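Local coordinates for protein triphenylmethane reductase (Citrobacter sp., PDB 2JL1) that binds NADP(H) and reduces triphenylmethane dyes, probably by hydride transfer from the cofactor, at residues A39-L42 against A43-V47; N80-L83 against I84-A88; E229-K232 against N233-N237. All blocks are in the same frame, centred on the assembly; numbering follows the deposited sequence.

Contact 1. Residues A39-L42 against A43-V47; sequences ASTL and ADQGV
Leu42 and Val47 meet at the C-terminal end of the short helix 40-44, where the carbonyl of Leu42 collects two backbone N-H groups. Gln45 N donates to Leu42 O at 3.0 Å from 61° above the carbonyl plane, with a bent N-H...O geometry. The second donor, Val47 N, reaches Leu42 O over 3.4 Å, a weak bond. Gly46 N turns back to Ala43 O at 3.1 Å. Earlier in the helix the bonding is regular: Ala43 N donates to Ala39 O in the carbonyl plane, and Asp44 N donates to Ser40 O.

The bonds Val47 N to Leu42 O and Gly46 N to Ala43 O, with the positive phi of Gly46 (92°), make this a Schellman motif. It ends the helix of the beta-alpha-beta unit built from strand 29-33, helix 40-44 and strand 48-51, part of the Rossmann-type fold of the NmrA-like family. Ala39 holds the N-cap position at the other end, and its side chain lies beside Thr9, an NADP(+)-binding residue.

Aliphatic carbons pack around the same carbonyl oxygen. Val47 directs its CB toward residues 39-42, to 3.6 Å from Leu42 O, while Gln45 CB comes within 3.4 Å of that oxygen. Beyond the turn, Leu42 and Val47 both lie against Ala31 of strand 29-33, and Val47 also touches Ile29.

The polar side chains find partners mainly outside the turn. Gln45 has CG anti to its carbonyl carbon (chi1 -67°) and an extended chain beyond it, which carries OE1 past Thr41 to a hydrogen bond with Gln18 NE2. Ser40 OG bonds to Glu37 O. Asp44 OD2 stands 3.3 Å from Ser40 O, two acceptors facing each other without a bond.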
loop_
_atom_site.group_PDB
_atom_site.type_symbol
_atom_site.label_atom_id
_atom_site.label_comp_id
_atom_site.label_asym_id
_atom_site.label_seq_id
_atom_site.Cartn_x
_atom_site.Cartn_y
_atom_site.Cartn_z
ATOM N N ALA A 39 4.710 27.671 13.375
ATOM C CA ALA A 39 5.113 26.921 14.563
ATOM C C ALA A 39 5.758 27.772 15.670
ATOM O O ALA A 39 6.371 27.224 16.591
ATOM C CB ALA A 39 6.022 25.756 14.166
ATOM N N SER A 40 5.600 29.096 15.579
ATOM C CA SER A 40 6.054 30.058 16.615
ATOM C C SER A 40 5.485 29.756 18.008
ATOM O O SER A 40 6.232 29.658 18.980
ATOM C CB SER A 40 5.676 31.493 16.220
ATOM O OG SER A 40 6.250 31.852 14.973
ATOM N N THR A 41 4.161 29.615 18.086
ATOM C CA THR A 41 3.475 29.203 19.307
ATOM C C THR A 41 4.214 28.070 20.028
ATOM O O THR A 41 4.487 28.171 21.229
ATOM C CB THR A 41 2.032 28.774 18.992
ATOM O OG1 THR A 41 1.260 29.943 18.664
ATOM C CG2 THR A 41 1.387 28.037 20.180
ATOM N N LEU A 42 4.548 27.015 19.276
ATOM C CA LEU A 42 5.219 25.813 19.802
ATOM C C LEU A 42 6.616 26.071 20.362
ATOM O O LEU A 42 6.972 25.556 21.428
ATOM C CB LEU A 42 5.301 24.733 18.717
ATOM C CG LEU A 42 3.985 24.147 18.237
ATOM C CD1 LEU A 42 4.160 23.398 16.909
ATOM C CD2 LEU A 42 3.408 23.239 19.312
ATOM N N ALA A 43 7.398 26.868 19.636
ATOM C CA ALA A 43 8.778 27.168 20.018
ATOM C C ALA A 43 8.852 27.917 21.348
ATOM O O ALA A 43 9.802 27.741 22.118
ATOM C CB ALA A 43 9.471 27.952 18.920
ATOM N N ASP A 44 7.837 28.740 21.614
ATOM C CA ASP A 44 7.720 29.462 22.883
ATOM C C ASP A 44 7.552 28.509 24.068
ATOM O O ASP A 44 7.967 28.820 25.188
ATOM C CB ASP A 44 6.550 30.452 22.820
ATOM C CG ASP A 44 6.831 31.635 21.899
ATOM O OD1 ASP A 44 7.984 32.123 21.871
ATOM O OD2 ASP A 44 5.894 32.089 21.211
ATOM N N GLN A 45 6.959 27.343 23.809
ATOM C CA GLN A 45 6.762 26.325 24.844
ATOM C C GLN A 45 8.001 25.446 25.071
ATOM O O GLN A 45 7.998 24.577 25.946
ATOM C CB GLN A 45 5.539 25.468 24.521
ATOM C CG GLN A 45 4.241 26.233 24.594
ATOM C CD GLN A 45 3.057 25.384 24.222
ATOM O OE1 GLN A 45 2.761 25.190 23.043
ATOM N NE2 GLN A 45 2.360 24.876 25.232
ATOM N N GLY A 46 9.049 25.679 24.279
ATOM C CA GLY A 46 10.311 24.949 24.405
ATOM C C GLY A 46 10.385 23.704 23.531
ATOM O O GLY A 46 11.278 22.875 23.702
ATOM N N VAL A 47 9.441 23.571 22.600
ATOM C CA VAL A 47 9.427 22.459 21.655
ATOM C C VAL A 47 10.276 22.837 20.445
ATOM O O VAL A 47 10.090 23.903 19.857
ATOM C CB VAL A 47 7.982 22.085 21.217
ATOM C CG1 VAL A 47 7.991 20.958 20.158
ATOM C CG2 VAL A 47 7.142 21.670 22.422
#

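Contact 2. Residues N80-L83 against I84-A88; sequences NTLL and IVQHA
Leu83 lies over one face of the His87 imidazole, one helical turn further on. Leu83 CG makes a CH-pi contact 4.0 Å from the centroid of the His87 ring, offset toward the rim, and Leu83 CD1 reaches His87 NE2 at 3.5 Å. The first torsion of Leu83 (chi1 -161°) sets CG beside its own carbonyl carbon, from where it reaches the ring of His87. Next to this pair, Leu82 and Gln86 cross obliquely, Leu82 CD1 lying 4.1 Å from Gln86 CG.

Beneath these side chains, His87 N donates to Leu83 O at 2.8 Å and Gln86 N to Leu82 O at 3.0 Å. Two further bonds fix the imidazole, ND1 to Thr124 OG1 and NE2 to Gly75 N, while Phe72 meets it edge to face. His87 is thus a second-shell residue, joined to the NADP(+)-binding residue Gly75; Gln86 touches the cofactor itself.

Helix 80-96 links strands 69-72 and 101-107 in a beta-alpha-beta unit. Leu83 and Ile84 pack on helix 117-130 of the same chain, while Thr81, Ile84, Val85 and Ala88 face the second subunit, and Thr81 OG1 hydrogen-bonds Thr130 OG1 of the second subunit.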
loop_
_atom_site.group_PDB
_atom_site.type_symbol
_atom_site.label_atom_id
_atom_site.label_comp_id
_atom_site.label_asym_id
_atom_site.label_seq_id
_atom_site.Cartn_x
_atom_site.Cartn_y
_atom_site.Cartn_z
ATOM N N ASN A 80 -5.802 11.792 -3.408
ATOM C CA ASN A 80 -5.392 10.517 -2.813
ATOM C C ASN A 80 -4.156 9.908 -3.468
ATOM O O ASN A 80 -3.328 9.340 -2.787
ATOM C CB ASN A 80 -6.543 9.525 -2.869
ATOM C CG ASN A 80 -7.691 9.916 -1.946
ATOM O OD1 ASN A 80 -7.475 10.552 -0.913
ATOM N ND2 ASN A 80 -8.904 9.533 -2.310
ATOM N N THR A 81 -4.043 10.028 -4.788
ATOM C CA THR A 81 -2.885 9.462 -5.480
ATOM C C THR A 81 -1.612 10.241 -5.159
ATOM O O THR A 81 -0.543 9.649 -4.996
ATOM C CB THR A 81 -3.138 9.365 -6.968
ATOM O OG1 THR A 81 -4.330 8.597 -7.177
ATOM C CG2 THR A 81 -1.944 8.703 -7.705
ATOM N N LEU A 82 -1.710 11.569 -5.088
ATOM C CA LEU A 82 -0.590 12.383 -4.614
ATOM C C LEU A 82 -0.219 12.053 -3.184
ATOM O O LEU A 82 0.960 11.977 -2.842
ATOM C CB LEU A 82 -0.897 13.891 -4.725
ATOM C CG LEU A 82 0.100 14.797 -3.991
ATOM C CD1 LEU A 82 1.505 14.656 -4.636
ATOM C CD2 LEU A 82 -0.380 16.272 -4.045
ATOM N N LEU A 83 -1.222 11.879 -2.331
ATOM C CA LEU A 83 -0.980 11.517 -0.937
ATOM C C LEU A 83 -0.137 10.227 -0.761
ATOM O O LEU A 83 0.685 10.144 0.137
ATOM C CB LEU A 83 -2.317 11.398 -0.204
ATOM C CG LEU A 83 -2.274 11.461 1.307
ATOM C CD1 LEU A 83 -1.551 12.753 1.754
ATOM C CD2 LEU A 83 -3.684 11.406 1.831
ATOM N N ILE A 84 -0.353 9.240 -1.619
ATOM C CA ILE A 84 0.457 8.004 -1.618
ATOM C C ILE A 84 1.943 8.297 -1.844
ATOM O O ILE A 84 2.806 7.797 -1.089
ATOM C CB ILE A 84 -0.117 6.992 -2.626
ATOM C CG1 ILE A 84 -1.468 6.491 -2.060
ATOM C CG2 ILE A 84 0.911 5.879 -2.996
ATOM C CD1 ILE A 84 -1.815 5.107 -2.371
ATOM N N VAL A 85 2.235 9.104 -2.872
ATOM C CA VAL A 85 3.609 9.578 -3.144
ATOM C C VAL A 85 4.187 10.298 -1.934
ATOM O O VAL A 85 5.313 10.030 -1.540
ATOM C CB VAL A 85 3.712 10.518 -4.404
ATOM C CG1 VAL A 85 5.168 10.909 -4.671
ATOM C CG2 VAL A 85 3.162 9.829 -5.634
ATOM N N GLN A 86 3.421 11.220 -1.347
ATOM C CA GLN A 86 3.915 11.981 -0.187
ATOM C C GLN A 86 4.224 11.048 0.972
ATOM O O GLN A 86 5.304 11.112 1.582
ATOM C CB GLN A 86 2.893 13.032 0.245
ATOM C CG GLN A 86 2.769 14.202 -0.742
ATOM C CD GLN A 86 1.700 15.184 -0.330
ATOM O OE1 GLN A 86 0.837 14.872 0.494
ATOM N NE2 GLN A 86 1.744 16.384 -0.898
ATOM N N HIS A 87 3.275 10.161 1.259
ATOM C CA HIS A 87 3.444 9.178 2.322
ATOM C C HIS A 87 4.619 8.255 2.033
ATOM O O HIS A 87 5.362 7.921 2.931
ATOM C CB HIS A 87 2.153 8.374 2.523
ATOM C CG HIS A 87 1.064 9.128 3.239
ATOM N ND1 HIS A 87 0.007 8.495 3.850
ATOM C CD2 HIS A 87 0.878 10.457 3.448
ATOM C CE1 HIS A 87 -0.783 9.398 4.411
ATOM N NE2 HIS A 87 -0.271 10.594 4.189
ATOM N N ALA A 88 4.797 7.838 0.783
ATOM C CA ALA A 88 5.937 6.978 0.450
ATOM C C ALA A 88 7.273 7.687 0.705
ATOM O O ALA A 88 8.211 7.063 1.195
ATOM C CB ALA A 88 5.865 6.465 -0.980
#

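Contact 3. Residues E229-K232 against N233-N237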
loop_
_atom_site.group_PDB
_atom_site.type_symbol
_atom_site.label_atom_id
_atom_site.label_comp_id
_atom_site.label_asym_id
_atom_site.label_seq_id
_atom_site.Cartn_x
_atom_site.Cartn_y
_atom_site.Cartn_z
ATOM N N GLU A 229 -28.187 14.001 -3.345
ATOM C CA GLU A 229 -28.240 15.182 -4.215
ATOM C C GLU A 229 -28.950 16.345 -3.503
ATOM O O GLU A 229 -28.548 17.500 -3.639
ATOM C CB GLU A 229 -28.889 14.844 -5.573
ATOM C CG GLU A 229 -28.184 15.436 -6.828
ATOM C CD GLU A 229 -26.707 14.998 -7.012
ATOM O OE1 GLU A 229 -25.830 15.884 -6.931
ATOM O OE2 GLU A 229 -26.412 13.789 -7.244
ATOM N N GLU A 230 -29.969 16.044 -2.707
ATOM C CA GLU A 230 -30.580 17.075 -1.877
ATOM C C GLU A 230 -29.582 17.646 -0.852
ATOM O O GLU A 230 -29.554 18.851 -0.627
ATOM C CB GLU A 230 -31.824 16.549 -1.189
ATOM C CG GLU A 230 -33.011 16.347 -2.136
ATOM C CD GLU A 230 -34.162 15.622 -1.473
ATOM O OE1 GLU A 230 -33.928 14.695 -0.662
ATOM O OE2 GLU A 230 -35.317 15.984 -1.766
ATOM N N GLU A 231 -28.758 16.788 -0.257
ATOM C CA GLU A 231 -27.716 17.248 0.673
ATOM C C GLU A 231 -26.718 18.207 0.016
ATOM O O GLU A 231 -26.513 19.318 0.512
ATOM C CB GLU A 231 -26.971 16.074 1.318
ATOM C CG GLU A 231 -25.953 16.501 2.405
ATOM C CD GLU A 231 -26.609 17.092 3.660
ATOM O OE1 GLU A 231 -27.814 16.850 3.906
ATOM O OE2 GLU A 231 -25.909 17.801 4.401
ATOM N N LYS A 232 -26.106 17.762 -1.084
ATOM C CA LYS A 232 -25.130 18.551 -1.848
ATOM C C LYS A 232 -25.658 19.953 -2.125
ATOM O O LYS A 232 -24.945 20.942 -1.887
ATOM C CB LYS A 232 -24.761 17.832 -3.148
ATOM C CG LYS A 232 -23.327 18.043 -3.630
ATOM C CD LYS A 232 -22.818 16.848 -4.455
ATOM C CE LYS A 232 -23.114 17.010 -5.953
ATOM N NZ LYS A 232 -22.615 15.873 -6.817
ATOM N N ASN A 233 -26.908 20.038 -2.590
ATOM C CA ASN A 233 -27.583 21.308 -2.871
ATOM C C ASN A 233 -27.925 22.154 -1.640
ATOM O O ASN A 233 -27.859 23.395 -1.688
ATOM C CB ASN A 233 -28.876 21.062 -3.655
ATOM C CG ASN A 233 -28.640 20.381 -4.996
ATOM O OD1 ASN A 233 -27.498 20.186 -5.431
ATOM N ND2 ASN A 233 -29.729 20.026 -5.664
ATOM N N PHE A 234 -28.316 21.494 -0.556
ATOM C CA PHE A 234 -28.614 22.179 0.699
ATOM C C PHE A 234 -27.360 22.900 1.210
ATOM O O PHE A 234 -27.425 24.051 1.643
ATOM C CB PHE A 234 -29.157 21.190 1.755
ATOM C CG PHE A 234 -29.134 21.731 3.164
ATOM C CD1 PHE A 234 -30.135 22.598 3.605
ATOM C CD2 PHE A 234 -28.096 21.399 4.034
ATOM C CE1 PHE A 234 -30.109 23.113 4.897
ATOM C CE2 PHE A 234 -28.062 21.905 5.333
ATOM C CZ PHE A 234 -29.070 22.766 5.767
ATOM N N LEU A 235 -26.221 22.223 1.123
ATOM C CA LEU A 235 -24.972 22.735 1.648
ATOM C C LEU A 235 -24.432 23.886 0.798
ATOM O O LEU A 235 -23.980 24.897 1.351
ATOM C CB LEU A 235 -23.936 21.618 1.762
ATOM C CG LEU A 235 -24.169 20.479 2.778
ATOM C CD1 LEU A 235 -23.068 19.430 2.663
ATOM C CD2 LEU A 235 -24.281 21.006 4.226
ATOM N N VAL A 236 -24.479 23.739 -0.527
ATOM C CA VAL A 236 -24.044 24.816 -1.431
ATOM C C VAL A 236 -24.895 26.051 -1.178
ATOM O O VAL A 236 -24.361 27.150 -1.010
ATOM C CB VAL A 236 -24.021 24.403 -2.925
ATOM C CG1 VAL A 236 -23.532 25.559 -3.814
ATOM C CG2 VAL A 236 -23.105 23.217 -3.135
ATOM N N ASN A 237 -26.209 25.869 -1.095
ATOM C CA ASN A 237 -27.105 26.963 -0.740
ATOM C C ASN A 237 -26.808 27.624 0.611
ATOM O O ASN A 237 -27.231 28.759 0.858
ATOM C CB ASN A 237 -28.558 26.509 -0.799
ATOM C CG ASN A 237 -29.148 26.638 -2.183
ATOM O OD1 ASN A 237 -30.364 26.545 -2.350
ATOM N ND2 ASN A 237 -28.294 26.872 -3.194
#
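Glu231 meets Leu235, one turn further along helix 228-237, the two side chains crossing at a slant. From CB the chain of Glu231 goes to CG, set anti to the backbone N (chi1 -175°); this methylene lies 4.1 Å from Leu235 CD1. The chain then bends at chi2 (68°), which swings the carboxylate across the leucine branch. At the tip, Glu231 OE2 sits 3.6 Å from Leu235 CG and equally near CD2, with CD1 only slightly farther. Glu231 OE2 also approaches the Phe234 ring obliquely, 4.2 Å from Phe234 CD2. These are van der Waals contacts between a carboxylate and hydrocarbon, on a glutamate that is buried: Asn164, Val162, Val226 and Tyr252 also touch its side chain.

The helical backbone bonds beneath are regular. Leu235 N donates to Glu231 O at 3.0 Å, Phe234 N to Glu230 O at 2.9 Å, and Val236 N to Lys232 O. Lys232 O also accepts from Thr245 OG1, and Val236 CG2 comes to 3.2 Å from Lys232 O. Asn233 folds its amide back over the preceding turn, bringing CG within 3.2 Å of Glu229 O, whose hydrogen bond comes from Asn233 N.

Lys232, bent at chi3, forms salt bridges from NZ to Glu229 OE1 (3.2 Å) and to Glu246 of helix 242-256.

An i to i+4 side-chain pair above an i to i+4 backbone bond is characteristic of the alpha-helix. Here it belongs to a helix packed on helix 242-256 and on strand 160-163 of the small two-stranded sheet, away from the cofactor site.

How the contacts relate
All three contacts are local, made along a helix or, in contact 1, round its end, and none touches another: the centres of contacts 1 and 2 are 29 Å apart, those of contacts 1 and 3 about 41 Å. Contacts 1 and 2 belong to different beta-alpha-beta units of the seven-stranded parallel sheet; contact 3 lies beside the two-stranded sheet. Contact 2 is buried between cofactor site and subunit interface, and its chemistry is leucine against imidazole. Contact 1, partly buried, is chiefly a backbone helix ending, with its nonpolar residues turned to the sheet. Contact 3 is a surface contact, where charged side chains dominate and one buried glutamate lies against hydrocarbon.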